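Local coordinates for protein neural-cadherin (Drosophila melanogaster, PDB 3UBF) that mediates calcium-dependent, homophilic adhesion between cells through a chain of cadherin domains, three of which make up this fragment, at residues A[161-166]-A[201-206]; A[61-64]-A[68-71]; A[231-236]-A[305-310]; A[210-215]-A[244-249]. One frame throughout, in Å; residues are numbered along the deposited sequence.

In the fold
Contacts 1, 3 and 4 each join the two facing sheets of a cadherin beta sandwich. Contact 1 lies in the second domain of the fragment and contact 3 in the third. Contact 4 starts in the connection between them and ends in the third domain. Contact 2 pairs a short loop with the strand after it. All four are buried and apolar across the segments, but aromatic rings meet only in contact 4. Contact 2 also has an exposed side, with Glu62 and Gly64, and a metal-binding end at Glu61. Contacts 3 and 4 share both sheets of the third domain, and Ile236 CG2 packs on Phe214 CE2. Ser204 OG and Arg210 NH1, probably hydrogen-bonded, connect contacts 1 and 4.

Contact 1. Residues A[161-166]-A[201-206]; sequences GVVRTR and ERLSIV
Val163 meets Leu203 and Ile205 across the interior of a cadherin beta sandwich. Strand 162-165 belongs to one sheet of the second cadherin domain in the fragment. Strand 201-207 belongs to the sheet that faces it. The two backbones stay well apart, with 9.9 Å between Val163 CA and Leu203 CA, so side chains alone fill the gap.

Val163 carries the contact from its side. Its CB points toward the other strand and parts into two methyl branches. CG1 lies anti to the backbone N (chi1 -179°) and beside the carbonyl carbon. It faces Ile205, whose CD1 lies 4.3 Å from Val163 CG1, a looser touch. CG2 takes the place beside the backbone N, and this sends it to the other neighbour. Val163 CG2 meets Leu203 CD2 tip to tip at 3.9 Å. The fork of the valine thus spreads over two residues of the opposite strand that are two positions apart.

Leu203 answers with an extended first torsion (chi1 169°), which carries its CD2 out into the space between the sheets. Leu179, Val127 and Phe154 also pack on Val163, so these methyls form part of a wider apolar core. The backbone of Val163 is hydrogen-bonded to Val127 and Phe128 of the neighbouring strand in its own sheet.

The guanidinium of Arg164 has one face over Val162 CG1, which sits 3.8 Å from its plane, and Arg164 NH1 is hydrogen-bonded to Asp157 OD2.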
loop_
_atom_site.group_PDB
_atom_site.type_symbol
_atom_site.label_atom_id
_atom_site.label_comp_id
_atom_site.label_asym_id
_atom_site.label_seq_id
_atom_site.Cartn_x
_atom_site.Cartn_y
_atom_site.Cartn_z
ATOM N N GLY A 161 4.129 -4.698 14.321
ATOM C CA GLY A 161 3.207 -3.569 14.153
ATOM C C GLY A 161 2.135 -3.510 15.240
ATOM O O GLY A 161 1.307 -2.592 15.248
ATOM N N VAL A 162 2.158 -4.470 16.169
ATOM C CA VAL A 162 1.155 -4.539 17.221
ATOM C C VAL A 162 1.311 -3.338 18.158
ATOM O O VAL A 162 2.427 -3.009 18.593
ATOM C CB VAL A 162 1.224 -5.885 17.990
ATOM C CG1 VAL A 162 0.208 -5.927 19.088
ATOM C CG2 VAL A 162 0.992 -7.067 17.029
ATOM N N VAL A 163 0.195 -2.666 18.433
ATOM C CA VAL A 163 0.166 -1.547 19.358
ATOM C C VAL A 163 -0.359 -2.082 20.672
ATOM O O VAL A 163 -1.445 -2.680 20.715
ATOM C CB VAL A 163 -0.744 -0.405 18.842
ATOM C CG1 VAL A 163 -0.733 0.767 19.810
ATOM C CG2 VAL A 163 -0.293 0.054 17.444
ATOM N N ARG A 164 0.419 -1.877 21.734
ATOM C CA ARG A 164 0.140 -2.459 23.042
ATOM C C ARG A 164 0.092 -1.406 24.155
ATOM O O ARG A 164 0.905 -0.475 24.164
ATOM C CB ARG A 164 1.202 -3.496 23.390
ATOM C CG ARG A 164 1.116 -4.773 22.593
ATOM C CD ARG A 164 2.173 -5.740 23.063
ATOM N NE ARG A 164 2.099 -7.037 22.396
ATOM C CZ ARG A 164 2.894 -7.424 21.394
ATOM N NH1 ARG A 164 3.833 -6.613 20.906
ATOM N NH2 ARG A 164 2.739 -8.627 20.871
ATOM N N THR A 165 -0.849 -1.564 25.089
ATOM C CA THR A 165 -0.978 -0.659 26.202
ATOM C C THR A 165 0.236 -0.769 27.101
ATOM O O THR A 165 0.811 -1.854 27.249
ATOM C CB THR A 165 -2.223 -0.986 27.062
ATOM O OG1 THR A 165 -2.123 -2.307 27.598
ATOM C CG2 THR A 165 -3.483 -0.893 26.249
ATOM N N ARG A 166 0.643 0.336 27.713
ATOM C CA ARG A 166 1.608 0.222 28.801
ATOM C C ARG A 166 1.085 0.922 30.053
ATOM O O ARG A 166 0.163 1.755 29.970
ATOM C CB ARG A 166 3.019 0.679 28.390
ATOM C CG ARG A 166 3.179 2.148 28.162
ATOM C CD ARG A 166 4.528 2.503 27.540
ATOM N NE ARG A 166 5.641 2.463 28.494
ATOM C CZ ARG A 166 6.009 3.492 29.258
ATOM N NH1 ARG A 166 5.347 4.643 29.201
ATOM N NH2 ARG A 166 7.044 3.378 30.075
ATOM N N GLU A 201 0.579 8.230 9.622
ATOM C CA GLU A 201 -0.858 8.097 9.812
ATOM C C GLU A 201 -1.286 8.302 11.253
ATOM O O GLU A 201 -0.545 8.005 12.196
ATOM C CB GLU A 201 -1.350 6.717 9.346
ATOM C CG GLU A 201 -1.685 6.625 7.858
ATOM C CD GLU A 201 -2.878 7.476 7.431
ATOM O OE1 GLU A 201 -3.588 8.060 8.288
ATOM O OE2 GLU A 201 -3.100 7.578 6.215
ATOM N N ARG A 202 -2.516 8.764 11.413
ATOM C CA ARG A 202 -3.090 8.999 12.720
ATOM C C ARG A 202 -3.924 7.815 13.177
ATOM O O ARG A 202 -4.897 7.438 12.528
ATOM C CB ARG A 202 -3.957 10.245 12.681
ATOM C CG ARG A 202 -4.524 10.641 14.003
ATOM C CD ARG A 202 -5.316 11.874 13.796
ATOM N NE ARG A 202 -5.891 12.419 15.019
ATOM C CZ ARG A 202 -7.059 12.055 15.539
ATOM N NH1 ARG A 202 -7.782 11.092 14.971
ATOM N NH2 ARG A 202 -7.497 12.655 16.642
ATOM N N LEU A 203 -3.531 7.260 14.320
ATOM C CA LEU A 203 -4.252 6.178 14.967
ATOM C C LEU A 203 -4.992 6.738 16.181
ATOM O O LEU A 203 -4.390 7.310 17.116
ATOM C CB LEU A 203 -3.309 5.025 15.341
ATOM C CG LEU A 203 -3.839 3.916 16.269
ATOM C CD1 LEU A 203 -5.116 3.278 15.736
ATOM C CD2 LEU A 203 -2.788 2.858 16.520
ATOM N N SER A 204 -6.308 6.573 16.124
ATOM C CA SER A 204 -7.222 7.033 17.145
ATOM C C SER A 204 -7.690 5.838 17.956
ATOM O O SER A 204 -8.318 4.927 17.413
ATOM C CB SER A 204 -8.431 7.712 16.491
ATOM O OG SER A 204 -9.558 7.622 17.347
ATOM N N ILE A 205 -7.371 5.844 19.250
ATOM C CA ILE A 205 -7.787 4.787 20.168
ATOM C C ILE A 205 -8.703 5.419 21.208
ATOM O O ILE A 205 -8.311 6.361 21.886
ATOM C CB ILE A 205 -6.565 4.128 20.845
ATOM C CG1 ILE A 205 -5.568 3.638 19.789
ATOM C CG2 ILE A 205 -6.998 2.984 21.742
ATOM C CD1 ILE A 205 -4.187 3.353 20.319
ATOM N N VAL A 206 -9.939 4.940 21.285
ATOM C CA VAL A 206 -10.934 5.539 22.169
ATOM C C VAL A 206 -11.200 4.616 23.362
ATOM O O VAL A 206 -11.358 3.405 23.195
ATOM C CB VAL A 206 -12.239 5.895 21.404
ATOM C CG1 VAL A 206 -13.356 6.345 22.359
ATOM C CG2 VAL A 206 -11.980 6.988 20.393
#

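Contact 2. Residues A[61-64]-A[68-71]; sequences EELG and TIDF. With CA (calcium ion), chain T; ZN (zinc ion), chain B.
Leu63 packs against Thr68 and Ile69 where a short loop leads into strand 68-76 of the first cadherin domain in the fragment. Ahead of Leu63, in a 3-10 turn, comes Glu61, the last residue of a DxE calcium-binding motif of the cadherin family.

The tight side is apolar. Leu63 points toward the strand and divides its two methyls between two residues. Leu63 CD2 lies 4.1 Å from Ile69 CG1, and the two side chains cross obliquely. The other methyl, Leu63 CD1, rests 4.1 Å from the backbone N of Thr68. Leu63 CG stands anti to the carbonyl carbon (chi1 -55°), which leaves the branched end turned to the strand. Trp43 and Val96 also touch Leu63, and Trp58 touches Ile69, so this half belongs to the domain core.

The loose side faces solvent. Glu62 and Gly64 are exposed, and the CB of Thr68 points away from the loop. Lys67 NZ holds the carbonyl O of Leu63 by a hydrogen bond.

Glu61 takes no part in the packing and serves the domain junction instead. Glu13, Asp59 and Asp138 share its calcium, and Asp98 and Asp136 share its zinc. This is consistent with zinc taking a place usually held by calcium. The carboxylate bridges the metals: Glu61 OE1 binds calcium at 2.3 Å, and Glu61 OE2 binds zinc at 1.9 Å.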
loop_
_atom_site.group_PDB
_atom_site.type_symbol
_atom_site.label_atom_id
_atom_site.label_comp_id
_atom_site.label_asym_id
_atom_site.label_seq_id
_atom_site.Cartn_x
_atom_site.Cartn_y
_atom_site.Cartn_z
ATOM N N GLU A 61 19.388 -5.232 -3.641
ATOM C CA GLU A 61 19.572 -5.148 -2.194
ATOM C C GLU A 61 20.935 -5.681 -1.778
ATOM O O GLU A 61 21.503 -5.224 -0.785
ATOM C CB GLU A 61 18.464 -5.917 -1.460
ATOM C CG GLU A 61 17.090 -5.241 -1.472
ATOM C CD GLU A 61 16.388 -5.273 -2.828
ATOM O OE1 GLU A 61 16.916 -5.842 -3.810
ATOM O OE2 GLU A 61 15.283 -4.726 -2.922
ATOM N N GLU A 62 21.453 -6.641 -2.546
ATOM C CA GLU A 62 22.749 -7.256 -2.260
ATOM C C GLU A 62 23.962 -6.460 -2.774
ATOM O O GLU A 62 25.103 -6.771 -2.412
ATOM C CB GLU A 62 22.783 -8.716 -2.736
ATOM C CG GLU A 62 22.124 -9.668 -1.732
ATOM C CD GLU A 62 22.010 -11.114 -2.215
ATOM O OE1 GLU A 62 22.880 -11.590 -2.992
ATOM O OE2 GLU A 62 21.040 -11.785 -1.789
ATOM N N LEU A 63 23.713 -5.441 -3.602
ATOM C CA LEU A 63 24.771 -4.552 -4.096
ATOM C C LEU A 63 25.202 -3.571 -3.008
ATOM O O LEU A 63 24.429 -3.279 -2.075
ATOM C CB LEU A 63 24.296 -3.769 -5.325
ATOM C CG LEU A 63 23.754 -4.552 -6.525
ATOM C CD1 LEU A 63 23.313 -3.618 -7.615
ATOM C CD2 LEU A 63 24.792 -5.511 -7.053
ATOM N N GLY A 64 26.426 -3.052 -3.131
ATOM C CA GLY A 64 26.918 -2.017 -2.213
ATOM C C GLY A 64 26.029 -0.784 -2.280
ATOM O O GLY A 64 25.175 -0.689 -3.166
ATOM N N THR A 68 25.725 -0.376 -7.964
ATOM C CA THR A 68 26.334 -0.514 -9.266
ATOM C C THR A 68 27.028 -1.860 -9.351
ATOM O O THR A 68 27.529 -2.379 -8.351
ATOM C CB THR A 68 27.364 0.607 -9.532
ATOM O OG1 THR A 68 28.367 0.588 -8.510
ATOM C CG2 THR A 68 26.692 1.975 -9.547
ATOM N N ILE A 69 27.024 -2.439 -10.542
ATOM C CA ILE A 69 27.927 -3.520 -10.830
ATOM C C ILE A 69 29.114 -2.813 -11.447
ATOM O O ILE A 69 29.038 -2.278 -12.558
ATOM C CB ILE A 69 27.289 -4.590 -11.712
ATOM C CG1 ILE A 69 26.189 -5.299 -10.908
ATOM C CG2 ILE A 69 28.329 -5.610 -12.130
ATOM C CD1 ILE A 69 25.132 -5.959 -11.721
ATOM N N ASP A 70 30.192 -2.758 -10.667
ATOM C CA ASP A 70 31.350 -1.936 -10.984
ATOM C C ASP A 70 32.554 -2.845 -11.176
ATOM O O ASP A 70 32.993 -3.519 -10.246
ATOM C CB ASP A 70 31.595 -0.901 -9.867
ATOM C CG ASP A 70 32.446 0.293 -10.327
ATOM O OD1 ASP A 70 33.013 0.241 -11.444
ATOM O OD2 ASP A 70 32.554 1.288 -9.563
ATOM N N PHE A 71 33.082 -2.867 -12.392
ATOM C CA PHE A 71 34.186 -3.760 -12.720
ATOM C C PHE A 71 35.044 -3.176 -13.824
ATOM O O PHE A 71 34.650 -2.227 -14.495
ATOM C CB PHE A 71 33.666 -5.148 -13.128
ATOM C CG PHE A 71 32.767 -5.130 -14.328
ATOM C CD1 PHE A 71 31.443 -4.732 -14.216
ATOM C CD2 PHE A 71 33.250 -5.503 -15.578
ATOM C CE1 PHE A 71 30.604 -4.714 -15.340
ATOM C CE2 PHE A 71 32.418 -5.489 -16.708
ATOM C CZ PHE A 71 31.090 -5.098 -16.585
HETATM CA CA CA T . 15.701 -7.372 -4.958
HETATM ZN ZN ZN B . 14.199 -4.516 -4.477
HETATM O O HOH W 1 13.879 -5.705 -5.449
HETATM O O HOH W 2 15.346 -9.286 -6.144
#

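Contact 3. Residues A[231-236]-A[305-310]; sequences SDIISI and LTIRVT. With ZN (zinc ion), chain R.
Ile233, Ile234 and Ile236 pack on Leu305 and Ile307 between the two sheets of a cadherin beta sandwich, here the third domain of the fragment. Strand 232-239 lies in one sheet and strand 300-310 in the other.

The contacts across the gap are all apolar. Leu305 works with both methyls. Leu305 CD1 lies 3.9 Å from Ile234 CG2, and the two side chains slide past each other in opposite directions. Leu305 CD2 meets Ile236 CD1 at 3.8 Å. Further along, Ile233 CG2 sits 4.1 Å from Ile307 CD1, the two side chains crossing at about a right angle. With an alanine here, Leu305 loses both methyls, and Ile234 CG2 and Ile236 CD1 would probably be left facing a gap between the sheets.

Backbone geometry explains why two neighbouring isoleucines face the same way. Ile233 and Ile234 both pair with Val269 of strand 268-271, a classic beta bulge. The bulge brings both CB atoms toward Leu305 and Ile307. With CG1 of Ile234 anti to the backbone N (chi1 -175°), CG2 is left in the crowded position, from which it meets Leu305. Phe260 touches Ile233 and Ile307 and adds a ring to the core.

Metal binding occurs away from this packing. Asp232 takes no part in it, and its OD2 binds a zinc ion at 2.4 Å.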
loop_
_atom_site.group_PDB
_atom_site.type_symbol
_atom_site.label_atom_id
_atom_site.label_comp_id
_atom_site.label_asym_id
_atom_site.label_seq_id
_atom_site.Cartn_x
_atom_site.Cartn_y
_atom_site.Cartn_z
ATOM N N SER A 231 -31.900 -5.789 -8.085
ATOM C CA SER A 231 -30.500 -6.161 -8.237
ATOM C C SER A 231 -29.619 -5.335 -7.295
ATOM O O SER A 231 -29.962 -4.203 -6.936
ATOM C CB SER A 231 -30.041 -5.955 -9.680
ATOM O OG SER A 231 -29.929 -4.570 -9.972
ATOM N N ASP A 232 -28.480 -5.915 -6.920
ATOM C CA ASP A 232 -27.511 -5.285 -6.033
ATOM C C ASP A 232 -26.795 -4.170 -6.767
ATOM O O ASP A 232 -26.366 -4.351 -7.907
ATOM C CB ASP A 232 -26.474 -6.304 -5.548
ATOM C CG ASP A 232 -27.094 -7.483 -4.806
ATOM O OD1 ASP A 232 -28.236 -7.369 -4.297
ATOM O OD2 ASP A 232 -26.426 -8.540 -4.727
ATOM N N ILE A 233 -26.668 -3.029 -6.101
ATOM C CA ILE A 233 -26.078 -1.841 -6.674
ATOM C C ILE A 233 -24.727 -1.565 -6.016
ATOM O O ILE A 233 -23.730 -1.283 -6.694
ATOM C CB ILE A 233 -27.042 -0.644 -6.499
ATOM C CG1 ILE A 233 -28.154 -0.739 -7.531
ATOM C CG2 ILE A 233 -26.330 0.714 -6.608
ATOM C CD1 ILE A 233 -29.292 0.169 -7.237
ATOM N N ILE A 234 -24.700 -1.646 -4.691
ATOM C CA ILE A 234 -23.485 -1.401 -3.933
ATOM C C ILE A 234 -23.614 -2.063 -2.570
ATOM O O ILE A 234 -24.725 -2.171 -2.032
ATOM C CB ILE A 234 -23.168 0.133 -3.835
ATOM C CG1 ILE A 234 -21.818 0.385 -3.142
ATOM C CG2 ILE A 234 -24.318 0.897 -3.192
ATOM C CD1 ILE A 234 -21.196 1.723 -3.478
ATOM N N SER A 235 -22.489 -2.539 -2.041
ATOM C CA SER A 235 -22.444 -3.081 -0.688
ATOM C C SER A 235 -21.790 -2.083 0.232
ATOM O O SER A 235 -20.696 -1.596 -0.038
ATOM C CB SER A 235 -21.660 -4.395 -0.628
ATOM O OG SER A 235 -22.524 -5.503 -0.782
ATOM N N ILE A 236 -22.463 -1.787 1.328
ATOM C CA ILE A 236 -21.912 -0.896 2.323
ATOM C C ILE A 236 -21.629 -1.682 3.592
ATOM O O ILE A 236 -22.435 -2.514 4.020
ATOM C CB ILE A 236 -22.839 0.301 2.546
ATOM C CG1 ILE A 236 -22.721 1.238 1.351
ATOM C CG2 ILE A 236 -22.467 1.052 3.797
ATOM C CD1 ILE A 236 -24.022 1.770 0.900
ATOM N N LEU A 305 -23.961 8.187 0.327
ATOM C CA LEU A 305 -24.010 7.339 -0.838
ATOM C C LEU A 305 -24.543 8.177 -2.003
ATOM O O LEU A 305 -25.602 8.816 -1.903
ATOM C CB LEU A 305 -24.883 6.112 -0.576
ATOM C CG LEU A 305 -25.208 5.198 -1.757
ATOM C CD1 LEU A 305 -23.960 4.673 -2.440
ATOM C CD2 LEU A 305 -26.080 4.043 -1.281
ATOM N N THR A 306 -23.774 8.200 -3.085
ATOM C CA THR A 306 -24.152 8.920 -4.275
ATOM C C THR A 306 -24.366 7.899 -5.383
ATOM O O THR A 306 -23.481 7.079 -5.661
ATOM C CB THR A 306 -23.074 9.950 -4.647
ATOM O OG1 THR A 306 -22.869 10.824 -3.531
ATOM C CG2 THR A 306 -23.491 10.781 -5.843
ATOM N N ILE A 307 -25.550 7.920 -5.993
ATOM C CA ILE A 307 -25.830 7.030 -7.112
ATOM C C ILE A 307 -26.118 7.828 -8.366
ATOM O O ILE A 307 -27.095 8.571 -8.440
ATOM C CB ILE A 307 -26.990 6.046 -6.821
ATOM C CG1 ILE A 307 -26.699 5.248 -5.541
ATOM C CG2 ILE A 307 -27.232 5.135 -8.032
ATOM C CD1 ILE A 307 -27.769 4.247 -5.164
ATOM N N ARG A 308 -25.247 7.665 -9.348
ATOM C CA ARG A 308 -25.430 8.262 -10.654
ATOM C C ARG A 308 -26.042 7.260 -11.625
ATOM O O ARG A 308 -25.675 6.082 -11.644
ATOM C CB ARG A 308 -24.104 8.767 -11.184
ATOM C CG ARG A 308 -23.550 9.940 -10.403
ATOM C CD ARG A 308 -22.043 10.111 -10.620
ATOM N NE ARG A 308 -21.569 11.430 -10.191
ATOM C CZ ARG A 308 -21.045 11.704 -8.997
ATOM N NH1 ARG A 308 -20.898 10.752 -8.069
ATOM N NH2 ARG A 308 -20.652 12.943 -8.731
ATOM N N VAL A 309 -26.985 7.744 -12.421
ATOM C CA VAL A 309 -27.633 6.946 -13.436
ATOM C C VAL A 309 -27.160 7.423 -14.799
ATOM O O VAL A 309 -27.203 8.619 -15.102
ATOM C CB VAL A 309 -29.164 7.052 -13.325
ATOM C CG1 VAL A 309 -29.865 6.231 -14.416
ATOM C CG2 VAL A 309 -29.613 6.597 -11.943
ATOM N N THR A 310 -26.672 6.485 -15.604
ATOM C CA THR A 310 -26.287 6.789 -16.976
ATOM C C THR A 310 -27.373 6.314 -17.917
ATOM O O THR A 310 -28.123 5.396 -17.594
ATOM C CB THR A 310 -24.939 6.139 -17.380
ATOM O OG1 THR A 310 -25.068 4.711 -17.418
ATOM C CG2 THR A 310 -23.843 6.538 -16.413
HETATM ZN ZN ZN R . -27.807 -10.163 -3.674
#

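Contact 4. Residues A[210-215]-A[244-249]; sequences RAPQFY and REIRYT. With ZN (zinc ion), chain M.
Pro212 and Ile246 meet at one end of this contact, Phe214 and Tyr248 at the other. Both pairs are buried. The methyl CD1 of Ile246 sits against the proline ring, 3.8 Å from Pro212 CB and equally close to its CG. The isoleucine chain bends at its second torsion (chi2 -87°), and CD1 ends on the ring at a slant.

The two aromatic rings touch at one atom each. Phe214 CE2 lies 4.2 Å from Tyr248 CE2, and it comes in at the edge of the tyrosine ring, near its plane. Neither CB points straight at the other strand, but the ring ends close the distance. The side chains slide past each other in opposite directions.

The next shell sets these groups in place. Ile246 CG2 lies 3.4 Å above one face of the Tyr248 ring, offset toward its rim. At the far end of that ring the hydroxyl OH is hydrogen-bonded to Ala238 N of strand 232-239. Phe214 also packs on Ala238 and Ala292. The carbonyl O of Pro212 is hydrogen-bonded to Thr301 OG1.

Further out, the contact belongs to the third cadherin domain and to the chain that enters it. Gln213 NE2 hydrogen-bonds Pro112 O, which ties this entry back toward the second domain. Glu245 OE2 binds a zinc ion at 2.6 Å, a long bond.

Across the segments the chemistry is apolar throughout. Between these two segments the cohesion is probably a matter of burial and fit, while the polar fixing of Tyr248 comes from Ala238 N on strand 232-239, the neighbour of strand 213-214 in the facing sheet.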
loop_
_atom_site.group_PDB
_atom_site.type_symbol
_atom_site.label_atom_id
_atom_site.label_comp_id
_atom_site.label_asym_id
_atom_site.label_seq_id
_atom_site.Cartn_x
_atom_site.Cartn_y
_atom_site.Cartn_z
ATOM N N ARG A 210 -16.641 3.154 20.889
ATOM C CA ARG A 210 -16.758 4.252 19.929
ATOM C C ARG A 210 -17.729 3.782 18.856
ATOM O O ARG A 210 -18.064 2.603 18.798
ATOM C CB ARG A 210 -15.397 4.593 19.315
ATOM C CG ARG A 210 -14.900 3.543 18.312
ATOM C CD ARG A 210 -13.465 3.779 17.831
ATOM N NE ARG A 210 -13.316 5.098 17.232
ATOM C CZ ARG A 210 -12.183 5.792 17.197
ATOM N NH1 ARG A 210 -12.167 7.004 16.622
ATOM N NH2 ARG A 210 -11.074 5.278 17.730
ATOM N N ALA A 211 -18.156 4.698 17.992
ATOM C CA ALA A 211 -19.186 4.408 17.009
ATOM C C ALA A 211 -18.633 3.631 15.827
ATOM O O ALA A 211 -17.428 3.658 15.583
ATOM C CB ALA A 211 -19.836 5.700 16.548
ATOM N N PRO A 212 -19.513 2.944 15.078
ATOM C CA PRO A 212 -19.082 2.161 13.930
ATOM C C PRO A 212 -18.365 3.045 12.937
ATOM O O PRO A 212 -18.654 4.251 12.867
ATOM C CB PRO A 212 -20.403 1.697 13.297
ATOM C CG PRO A 212 -21.421 1.856 14.332
ATOM C CD PRO A 212 -20.980 3.009 15.160
ATOM N N GLN A 213 -17.429 2.452 12.200
ATOM C CA GLN A 213 -16.740 3.141 11.127
ATOM C C GLN A 213 -16.999 2.401 9.827
ATOM O O GLN A 213 -16.833 1.173 9.735
ATOM C CB GLN A 213 -15.245 3.217 11.395
ATOM C CG GLN A 213 -14.454 3.997 10.357
ATOM C CD GLN A 213 -12.972 4.008 10.665
ATOM O OE1 GLN A 213 -12.476 3.159 11.408
ATOM N NE2 GLN A 213 -12.256 4.966 10.106
ATOM N N PHE A 214 -17.413 3.165 8.824
ATOM C CA PHE A 214 -17.650 2.622 7.508
ATOM C C PHE A 214 -16.322 2.295 6.854
ATOM O O PHE A 214 -15.314 2.942 7.138
ATOM C CB PHE A 214 -18.462 3.606 6.669
ATOM C CG PHE A 214 -19.928 3.612 6.996
ATOM C CD1 PHE A 214 -20.475 4.631 7.767
ATOM C CD2 PHE A 214 -20.764 2.598 6.532
ATOM C CE1 PHE A 214 -21.848 4.647 8.078
ATOM C CE2 PHE A 214 -22.147 2.596 6.843
ATOM C CZ PHE A 214 -22.688 3.625 7.611
ATOM N N TYR A 215 -16.321 1.280 5.993
ATOM C CA TYR A 215 -15.102 0.854 5.287
ATOM C C TYR A 215 -14.671 1.814 4.183
ATOM O O TYR A 215 -13.554 1.727 3.682
ATOM C CB TYR A 215 -15.222 -0.595 4.799
ATOM C CG TYR A 215 -14.771 -1.563 5.863
ATOM C CD1 TYR A 215 -15.686 -2.132 6.751
ATOM C CD2 TYR A 215 -13.417 -1.873 6.020
ATOM C CE1 TYR A 215 -15.272 -2.995 7.743
ATOM C CE2 TYR A 215 -12.994 -2.735 7.007
ATOM C CZ TYR A 215 -13.927 -3.291 7.873
ATOM O OH TYR A 215 -13.512 -4.154 8.874
ATOM N N ARG A 244 -20.273 -5.901 17.546
ATOM C CA ARG A 244 -21.703 -6.050 17.753
ATOM C C ARG A 244 -22.476 -5.951 16.440
ATOM O O ARG A 244 -21.945 -5.515 15.422
ATOM C CB ARG A 244 -22.189 -4.980 18.732
ATOM N N GLU A 245 -23.740 -6.354 16.476
ATOM C CA GLU A 245 -24.570 -6.380 15.281
ATOM C C GLU A 245 -24.798 -4.970 14.717
ATOM O O GLU A 245 -25.100 -4.030 15.455
ATOM C CB GLU A 245 -25.895 -7.102 15.578
ATOM C CG GLU A 245 -26.648 -7.621 14.343
ATOM C CD GLU A 245 -25.808 -8.539 13.442
ATOM O OE1 GLU A 245 -25.351 -9.611 13.914
ATOM O OE2 GLU A 245 -25.624 -8.190 12.251
ATOM N N ILE A 246 -24.624 -4.833 13.406
ATOM C CA ILE A 246 -24.876 -3.567 12.718
ATOM C C ILE A 246 -26.187 -3.604 11.925
ATOM O O ILE A 246 -26.393 -4.498 11.099
ATOM C CB ILE A 246 -23.724 -3.215 11.763
ATOM C CG1 ILE A 246 -22.402 -3.062 12.528
ATOM C CG2 ILE A 246 -24.057 -1.944 10.941
ATOM C CD1 ILE A 246 -22.167 -1.680 13.086
ATOM N N ARG A 247 -27.065 -2.639 12.192
ATOM C CA ARG A 247 -28.270 -2.429 11.391
ATOM C C ARG A 247 -28.096 -1.214 10.467
ATOM O O ARG A 247 -27.800 -0.110 10.929
ATOM C CB ARG A 247 -29.499 -2.252 12.281
ATOM C CG ARG A 247 -30.781 -1.953 11.492
ATOM C CD ARG A 247 -32.032 -2.124 12.342
ATOM N NE ARG A 247 -33.092 -2.816 11.605
ATOM C CZ ARG A 247 -33.232 -4.144 11.556
ATOM N NH1 ARG A 247 -32.374 -4.937 12.197
ATOM N NH2 ARG A 247 -34.229 -4.684 10.862
ATOM N N TYR A 248 -28.274 -1.428 9.166
ATOM C CA TYR A 248 -28.113 -0.362 8.178
ATOM C C TYR A 248 -29.456 0.214 7.783
ATOM O O TYR A 248 -30.410 -0.536 7.551
ATOM C CB TYR A 248 -27.406 -0.873 6.915
ATOM C CG TYR A 248 -26.062 -1.483 7.166
ATOM C CD1 TYR A 248 -25.920 -2.857 7.290
ATOM C CD2 TYR A 248 -24.927 -0.684 7.293
ATOM C CE1 TYR A 248 -24.680 -3.426 7.531
ATOM C CE2 TYR A 248 -23.682 -1.232 7.536
ATOM C CZ TYR A 248 -23.565 -2.608 7.655
ATOM O OH TYR A 248 -22.336 -3.170 7.900
ATOM N N THR A 249 -29.537 1.543 7.724
ATOM C CA THR A 249 -30.690 2.203 7.120
ATOM C C THR A 249 -30.253 3.181 6.055
ATOM O O THR A 249 -29.073 3.541 5.962
ATOM C CB THR A 249 -31.614 2.915 8.135
ATOM O OG1 THR A 249 -30.881 3.910 8.858
ATOM C CG2 THR A 249 -32.264 1.916 9.089
HETATM ZN ZN ZN M . -23.753 -7.780 10.539
#